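PDB 2IMQ: nitrophorin Cim l NP from Cimex lectularius, which uses its heme to deliver nitric oxide to the victim during feeding, which widens the blood vessels. Local coordinates for residues A59-K62 and N63-L67; Y89-E92 and K93-D96. All coordinates share one frame; numbering follows the deposited sequence.

Overall arrangement
Contact 1 (59-67) comes first along the chain, on the helix 57-70, and contact 2 (89-96) follows where the strand 84-91 ends and its chain turns towards strand 103-108. Strands 73-80, at one edge of the six-stranded mixed sheet, and 84-91, its neighbour, follow the helix. The centres of the two contacts lie about 18 Å apart, yet they touch, Tyr89 OH lying 3.4 Å from Phe64 CB. Both also meet the heme: contact 1 supplies the iron ligand Cys60, contact 2 a tyrosine that holds a propionate. The cofactor thus sits against a helix and a sheet strand of one DNase I-like sandwich.

Contact 1 (A59-K62 and N63-L67); sequences ACVK and NFQSL. With HEM (protoporphyrin IX containing Fe), chain B.
The proximal side of the heme pocket includes one stretch of the helix 57-70, in which Cys60 and Phe64, one turn apart, both face the porphyrin. The two are joined along the backbone by Phe64 N to Cys60 O at 3.0 Å, with an N-H...O angle of 164°. Cys60 directs its sulfur at the metal: SG lies anti to the carbonyl carbon (chi1 -74°) and stands 2.8 Å from the heme iron, a long approach in this ferrous state, while CB rests 3.5 Å from the pyrrole nitrogen NA. Phe64 receives the heme methyl CMA over the centre of one ring face, CMA standing 3.4 Å above the ring plane. The edge of the same ring takes Cys60 O in its plane. Val61 adds an apolar wall on the propionate side, CG2 touching the carboxylate carbon CGD at 3.6 Å. On the outer side of the helix, Ser66 turns back on Lys62: OG, at 2.7 Å, and the backbone N both donate to Lys62 O, approaching from opposite faces of its carbonyl plane, so one acceptor is gripped twice. Ala21 touches Cys60 and Leu25 touches Phe64 from neighbouring loops. Cys60, the proximal ligand of the heme iron, thus sits on a helix whose next turn places Phe64 against the porphyrin rim, the proximal side of a cysteine-ligated heme site in a DNase I-like fold.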
loop_
_atom_site.group_PDB
_atom_site.type_symbol
_atom_site.label_atom_id
_atom_site.label_comp_id
_atom_site.label_asym_id
_atom_site.label_seq_id
_atom_site.Cartn_x
_atom_site.Cartn_y
_atom_site.Cartn_z
ATOM N N ALA A 59 5.382 -8.989 -18.842
ATOM C CA ALA A 59 3.923 -8.782 -18.993
ATOM C C ALA A 59 3.426 -7.644 -18.115
ATOM O O ALA A 59 2.529 -6.918 -18.488
ATOM C CB ALA A 59 3.094 -10.045 -18.693
ATOM N N CYS A 60 4.031 -7.496 -16.950
ATOM C CA CYS A 60 3.669 -6.415 -16.060
ATOM C C CYS A 60 3.899 -5.101 -16.794
ATOM O O CYS A 60 3.018 -4.256 -16.865
ATOM C CB CYS A 60 4.515 -6.456 -14.794
ATOM S SG CYS A 60 4.050 -7.729 -13.701
ATOM N N VAL A 61 5.085 -4.947 -17.358
ATOM C CA VAL A 61 5.430 -3.690 -18.016
ATOM C C VAL A 61 4.490 -3.471 -19.188
ATOM O O VAL A 61 3.899 -2.442 -19.339
ATOM C CB VAL A 61 6.907 -3.695 -18.485
ATOM C CG1 VAL A 61 7.254 -2.437 -19.247
ATOM C CG2 VAL A 61 7.851 -3.805 -17.351
ATOM N N LYS A 62 4.323 -4.495 -20.009
ATOM C CA LYS A 62 3.479 -4.342 -21.185
ATOM C C LYS A 62 2.072 -3.917 -20.833
ATOM O O LYS A 62 1.527 -2.960 -21.395
ATOM C CB LYS A 62 3.447 -5.655 -21.970
ATOM C CG LYS A 62 2.919 -5.491 -23.362
ATOM C CD LYS A 62 2.936 -6.789 -24.123
ATOM C CE LYS A 62 2.631 -6.570 -25.589
ATOM N NZ LYS A 62 3.733 -5.802 -26.295
ATOM N N ASN A 63 1.456 -4.623 -19.881
ATOM C CA ASN A 63 0.033 -4.402 -19.593
ATOM C C ASN A 63 -0.254 -3.147 -18.805
ATOM O O ASN A 63 -1.230 -2.446 -19.067
ATOM C CB ASN A 63 -0.589 -5.606 -18.898
ATOM C CG ASN A 63 -0.466 -6.894 -19.738
ATOM O OD1 ASN A 63 -0.311 -6.826 -20.939
ATOM N ND2 ASN A 63 -0.495 -8.043 -19.088
ATOM N N PHE A 64 0.600 -2.839 -17.833
ATOM C CA PHE A 64 0.433 -1.583 -17.125
ATOM C C PHE A 64 0.684 -0.406 -18.049
ATOM O O PHE A 64 -0.124 0.549 -18.078
ATOM C CB PHE A 64 1.306 -1.481 -15.873
ATOM C CG PHE A 64 0.703 -2.149 -14.677
ATOM C CD1 PHE A 64 0.995 -3.475 -14.397
ATOM C CD2 PHE A 64 -0.197 -1.460 -13.883
ATOM C CE1 PHE A 64 0.443 -4.077 -13.273
ATOM C CE2 PHE A 64 -0.792 -2.055 -12.763
ATOM C CZ PHE A 64 -0.469 -3.358 -12.484
ATOM N N GLN A 65 1.757 -0.496 -18.843
ATOM C CA GLN A 65 2.113 0.651 -19.713
ATOM C C GLN A 65 1.059 0.805 -20.823
ATOM O O GLN A 65 0.636 1.910 -21.099
ATOM C CB GLN A 65 3.559 0.555 -20.245
ATOM C CG GLN A 65 4.662 0.282 -19.236
ATOM C CD GLN A 65 5.295 1.464 -18.522
ATOM O OE1 GLN A 65 4.611 2.321 -17.938
ATOM N NE2 GLN A 65 6.648 1.446 -18.472
ATOM N N SER A 66 0.581 -0.294 -21.399
ATOM C CA SER A 66 -0.535 -0.250 -22.356
ATOM C C SER A 66 -1.763 0.492 -21.832
ATOM O O SER A 66 -2.286 1.382 -22.509
ATOM C CB SER A 66 -0.961 -1.679 -22.795
ATOM O OG SER A 66 0.091 -2.294 -23.535
ATOM N N LEU A 67 -2.227 0.158 -20.625
ATOM C CA LEU A 67 -3.435 0.790 -20.101
ATOM C C LEU A 67 -3.190 2.246 -19.716
ATOM O O LEU A 67 -4.006 3.130 -20.017
ATOM C CB LEU A 67 -3.961 0.003 -18.908
ATOM C CG LEU A 67 -5.009 0.771 -18.091
ATOM C CD1 LEU A 67 -6.300 0.924 -18.884
ATOM C CD2 LEU A 67 -5.253 0.096 -16.727
HETATM C CHA HEM B . 7.056 -4.424 -12.872
HETATM C CHB HEM B . 2.787 -4.918 -10.628
HETATM C CHC HEM B . 3.780 -9.552 -9.783
HETATM C CHD HEM B . 8.120 -9.059 -11.695
HETATM C C1A HEM B . 5.814 -4.138 -12.382
HETATM C C2A HEM B . 5.114 -2.880 -12.486
HETATM C C3A HEM B . 3.941 -3.035 -11.822
HETATM C C4A HEM B . 3.864 -4.378 -11.325
HETATM C CMA HEM B . 2.853 -1.985 -11.687
HETATM C CAA HEM B . 5.583 -1.596 -13.209
HETATM C CBA HEM B . 4.908 -1.702 -14.604
HETATM C CGA HEM B . 5.321 -0.551 -15.509
HETATM O O1A HEM B . 6.418 -0.603 -16.063
HETATM O O2A HEM B . 4.521 0.392 -15.732
HETATM C C1B HEM B . 2.693 -6.215 -10.229
HETATM C C2B HEM B . 1.553 -6.794 -9.561
HETATM C C3B HEM B . 1.808 -8.076 -9.326
HETATM C C4B HEM B . 3.120 -8.354 -9.851
HETATM C CMB HEM B . 0.389 -5.911 -9.283
HETATM C CAB HEM B . 0.946 -9.119 -8.632
HETATM C CBB HEM B . -0.381 -8.964 -8.526
HETATM C C1C HEM B . 5.019 -9.889 -10.247
HETATM C C2C HEM B . 5.691 -11.156 -10.104
HETATM C C3C HEM B . 6.871 -11.018 -10.701
HETATM C C4C HEM B . 7.034 -9.655 -11.100
HETATM C CMC HEM B . 5.087 -12.463 -9.579
HETATM C CAC HEM B . 7.938 -12.092 -10.855
HETATM C CBC HEM B . 8.490 -12.696 -9.805
HETATM C C1D HEM B . 8.233 -7.758 -12.132
HETATM C C2D HEM B . 9.447 -7.199 -12.676
HETATM C C3D HEM B . 9.115 -5.795 -13.066
HETATM C C4D HEM B . 7.737 -5.594 -12.701
HETATM C CMD HEM B . 10.786 -7.911 -12.869
HETATM C CAD HEM B . 10.130 -4.820 -13.686
HETATM C CBD HEM B . 10.405 -5.339 -15.089
HETATM C CGD HEM B . 11.106 -4.297 -15.903
HETATM O O1D HEM B . 11.404 -4.610 -17.102
HETATM O O2D HEM B . 11.353 -3.189 -15.345
HETATM N NA HEM B . 5.030 -5.051 -11.685
HETATM N NB HEM B . 3.646 -7.185 -10.370
HETATM N NC HEM B . 5.874 -8.999 -10.824
HETATM N ND HEM B . 7.259 -6.768 -12.145
HETATM FE FE HEM B . 5.406 -7.049 -11.385
#

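Contact 2 (Y89-E92 and K93-D96). With HEM (protoporphyrin IX containing Fe), chain B.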
loop_
_atom_site.group_PDB
_atom_site.type_symbol
_atom_site.label_atom_id
_atom_site.label_comp_id
_atom_site.label_asym_id
_atom_site.label_seq_id
_atom_site.Cartn_x
_atom_site.Cartn_y
_atom_site.Cartn_z
ATOM N N TYR A 89 2.767 6.377 -10.643
ATOM C CA TYR A 89 2.399 7.012 -11.902
ATOM C C TYR A 89 1.789 8.363 -11.595
ATOM O O TYR A 89 1.110 8.564 -10.584
ATOM C CB TYR A 89 1.330 6.176 -12.628
ATOM C CG TYR A 89 1.714 4.797 -12.968
ATOM C CD1 TYR A 89 1.394 3.761 -12.122
ATOM C CD2 TYR A 89 2.388 4.493 -14.130
ATOM C CE1 TYR A 89 1.725 2.459 -12.437
ATOM C CE2 TYR A 89 2.716 3.194 -14.453
ATOM C CZ TYR A 89 2.373 2.152 -13.593
ATOM O OH TYR A 89 2.739 0.864 -13.870
ATOM N N CYS A 90 2.005 9.320 -12.525
ATOM C CA CYS A 90 1.375 10.605 -12.389
ATOM C C CYS A 90 0.960 11.085 -13.758
ATOM O O CYS A 90 1.648 10.800 -14.722
ATOM C CB CYS A 90 2.343 11.601 -11.754
ATOM S SG CYS A 90 1.717 13.307 -11.429
ATOM N N LEU A 91 -0.156 11.780 -13.838
ATOM C CA LEU A 91 -0.547 12.362 -15.149
ATOM C C LEU A 91 0.565 13.264 -15.635
ATOM O O LEU A 91 1.062 14.120 -14.894
ATOM C CB LEU A 91 -1.869 13.094 -15.051
ATOM C CG LEU A 91 -3.146 12.252 -14.900
ATOM C CD1 LEU A 91 -4.317 13.129 -14.675
ATOM C CD2 LEU A 91 -3.369 11.304 -16.039
ATOM N N GLU A 92 0.972 13.036 -16.878
ATOM C CA GLU A 92 2.053 13.797 -17.480
ATOM C C GLU A 92 1.819 15.315 -17.419
ATOM O O GLU A 92 2.758 16.070 -17.263
ATOM C CB GLU A 92 2.214 13.337 -18.930
ATOM C CG GLU A 92 3.121 14.198 -19.782
ATOM C CD GLU A 92 4.524 14.291 -19.247
ATOM O OE1 GLU A 92 4.985 13.292 -18.639
ATOM O OE2 GLU A 92 5.145 15.367 -19.434
ATOM N N LYS A 93 0.577 15.749 -17.495
ATOM C CA LYS A 93 0.279 17.190 -17.472
ATOM C C LYS A 93 0.716 17.924 -16.185
ATOM O O LYS A 93 0.841 19.125 -16.176
ATOM C CB LYS A 93 -1.197 17.431 -17.766
ATOM C CG LYS A 93 -2.111 16.995 -16.673
ATOM C CD LYS A 93 -3.491 17.560 -16.848
ATOM C CE LYS A 93 -4.472 16.855 -15.948
ATOM N NZ LYS A 93 -5.867 17.071 -16.384
ATOM N N HIS A 94 0.995 17.205 -15.096
ATOM C CA HIS A 94 1.377 17.860 -13.849
ATOM C C HIS A 94 2.890 18.033 -13.698
ATOM O O HIS A 94 3.359 18.686 -12.763
ATOM C CB HIS A 94 0.848 17.027 -12.687
ATOM C CG HIS A 94 -0.637 16.907 -12.665
ATOM N ND1 HIS A 94 -1.485 17.982 -12.834
ATOM C CD2 HIS A 94 -1.431 15.840 -12.433
ATOM C CE1 HIS A 94 -2.735 17.581 -12.713
ATOM N NE2 HIS A 94 -2.726 16.284 -12.450
ATOM N N LEU A 95 3.656 17.406 -14.570
ATOM C CA LEU A 95 5.084 17.260 -14.367
ATOM C C LEU A 95 5.874 18.463 -14.897
ATOM O O LEU A 95 5.688 18.880 -16.038
ATOM C CB LEU A 95 5.605 15.996 -15.016
ATOM C CG LEU A 95 4.897 14.708 -14.550
ATOM C CD1 LEU A 95 5.600 13.546 -15.182
ATOM C CD2 LEU A 95 4.830 14.522 -13.008
ATOM N N ASP A 96 6.705 19.029 -14.023
ATOM C CA ASP A 96 7.721 20.037 -14.422
ATOM C C ASP A 96 9.072 19.421 -14.073
ATOM O O ASP A 96 9.440 19.284 -12.888
ATOM C CB ASP A 96 7.494 21.371 -13.720
ATOM C CG ASP A 96 8.554 22.440 -14.109
ATOM O OD1 ASP A 96 9.478 22.124 -14.878
ATOM O OD2 ASP A 96 8.539 23.618 -13.655
HETATM C CHA HEM B . 7.056 -4.424 -12.872
HETATM C CHB HEM B . 2.787 -4.918 -10.628
HETATM C CHC HEM B . 3.780 -9.552 -9.783
HETATM C CHD HEM B . 8.120 -9.059 -11.695
HETATM C C1A HEM B . 5.814 -4.138 -12.382
HETATM C C2A HEM B . 5.114 -2.880 -12.486
HETATM C C3A HEM B . 3.941 -3.035 -11.822
HETATM C C4A HEM B . 3.864 -4.378 -11.325
HETATM C CMA HEM B . 2.853 -1.985 -11.687
HETATM C CAA HEM B . 5.583 -1.596 -13.209
HETATM C CBA HEM B . 4.908 -1.702 -14.604
HETATM C CGA HEM B . 5.321 -0.551 -15.509
HETATM O O1A HEM B . 6.418 -0.603 -16.063
HETATM O O2A HEM B . 4.521 0.392 -15.732
HETATM C C1B HEM B . 2.693 -6.215 -10.229
HETATM C C2B HEM B . 1.553 -6.794 -9.561
HETATM C C3B HEM B . 1.808 -8.076 -9.326
HETATM C C4B HEM B . 3.120 -8.354 -9.851
HETATM C CMB HEM B . 0.389 -5.911 -9.283
HETATM C CAB HEM B . 0.946 -9.119 -8.632
HETATM C CBB HEM B . -0.381 -8.964 -8.526
HETATM C C1C HEM B . 5.019 -9.889 -10.247
HETATM C C2C HEM B . 5.691 -11.156 -10.104
HETATM C C3C HEM B . 6.871 -11.018 -10.701
HETATM C C4C HEM B . 7.034 -9.655 -11.100
HETATM C CMC HEM B . 5.087 -12.463 -9.579
HETATM C CAC HEM B . 7.938 -12.092 -10.855
HETATM C CBC HEM B . 8.490 -12.696 -9.805
HETATM C C1D HEM B . 8.233 -7.758 -12.132
HETATM C C2D HEM B . 9.447 -7.199 -12.676
HETATM C C3D HEM B . 9.115 -5.795 -13.066
HETATM C C4D HEM B . 7.737 -5.594 -12.701
HETATM C CMD HEM B . 10.786 -7.911 -12.869
HETATM C CAD HEM B . 10.130 -4.820 -13.686
HETATM C CBD HEM B . 10.405 -5.339 -15.089
HETATM C CGD HEM B . 11.106 -4.297 -15.903
HETATM O O1D HEM B . 11.404 -4.610 -17.102
HETATM O O2D HEM B . 11.353 -3.189 -15.345
HETATM N NA HEM B . 5.030 -5.051 -11.685
HETATM N NB HEM B . 3.646 -7.185 -10.370
HETATM N NC HEM B . 5.874 -8.999 -10.824
HETATM N ND HEM B . 7.259 -6.768 -12.145
HETATM FE FE HEM B . 5.406 -7.049 -11.385
#
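Leu91 and His94 lie side by side where the strand 84-91 gives way to a short 3-10 turn, and the turn is closed by His94 N to Leu91 O at 3.1 Å and by Leu95 N to Glu92 O. In both bonds the donor stands well above the carbonyl plane, 44° in the first, as successive i to i+3 bonds of a tight turn allow. Followed outward, His94 begins at CB, 4.0 Å from Cys90 SG, a sulfur that lies at the edge of the imidazole. Its CG passes near Leu91 O, CD2 meets Leu91 CB at 3.8 Å, and NE2 comes within reach of Leu91 CD1 before bonding to Asp38 OD1. On the remaining corner ND1 pairs with Tyr125 OH, so both ring nitrogens are engaged, while Lys93 CG covers one face of the ring. Leu95 turns back over the strand end: with CG anti to the carbonyl carbon (chi1 -56°), its CD2 packs on Cys90 SG at 3.7 Å, and its CD1 lies 3.5 Å from Glu92 OE1, which itself bonds to Thr74 OG1. At the other end of the strand segment Tyr89 extends to the heme, where its OH donates to propionate O2A at 2.6 Å, the oxygen lying in the plane of the phenol ring. Lys75 NZ also bonds to the heme. The chemistry implies a buried imidazole whose rotation is fixed from both nitrogens, its ionisation perhaps biased towards the charged form by Asp38, and, separately, a propionate whose negative charge is probably eased by a short phenol bond.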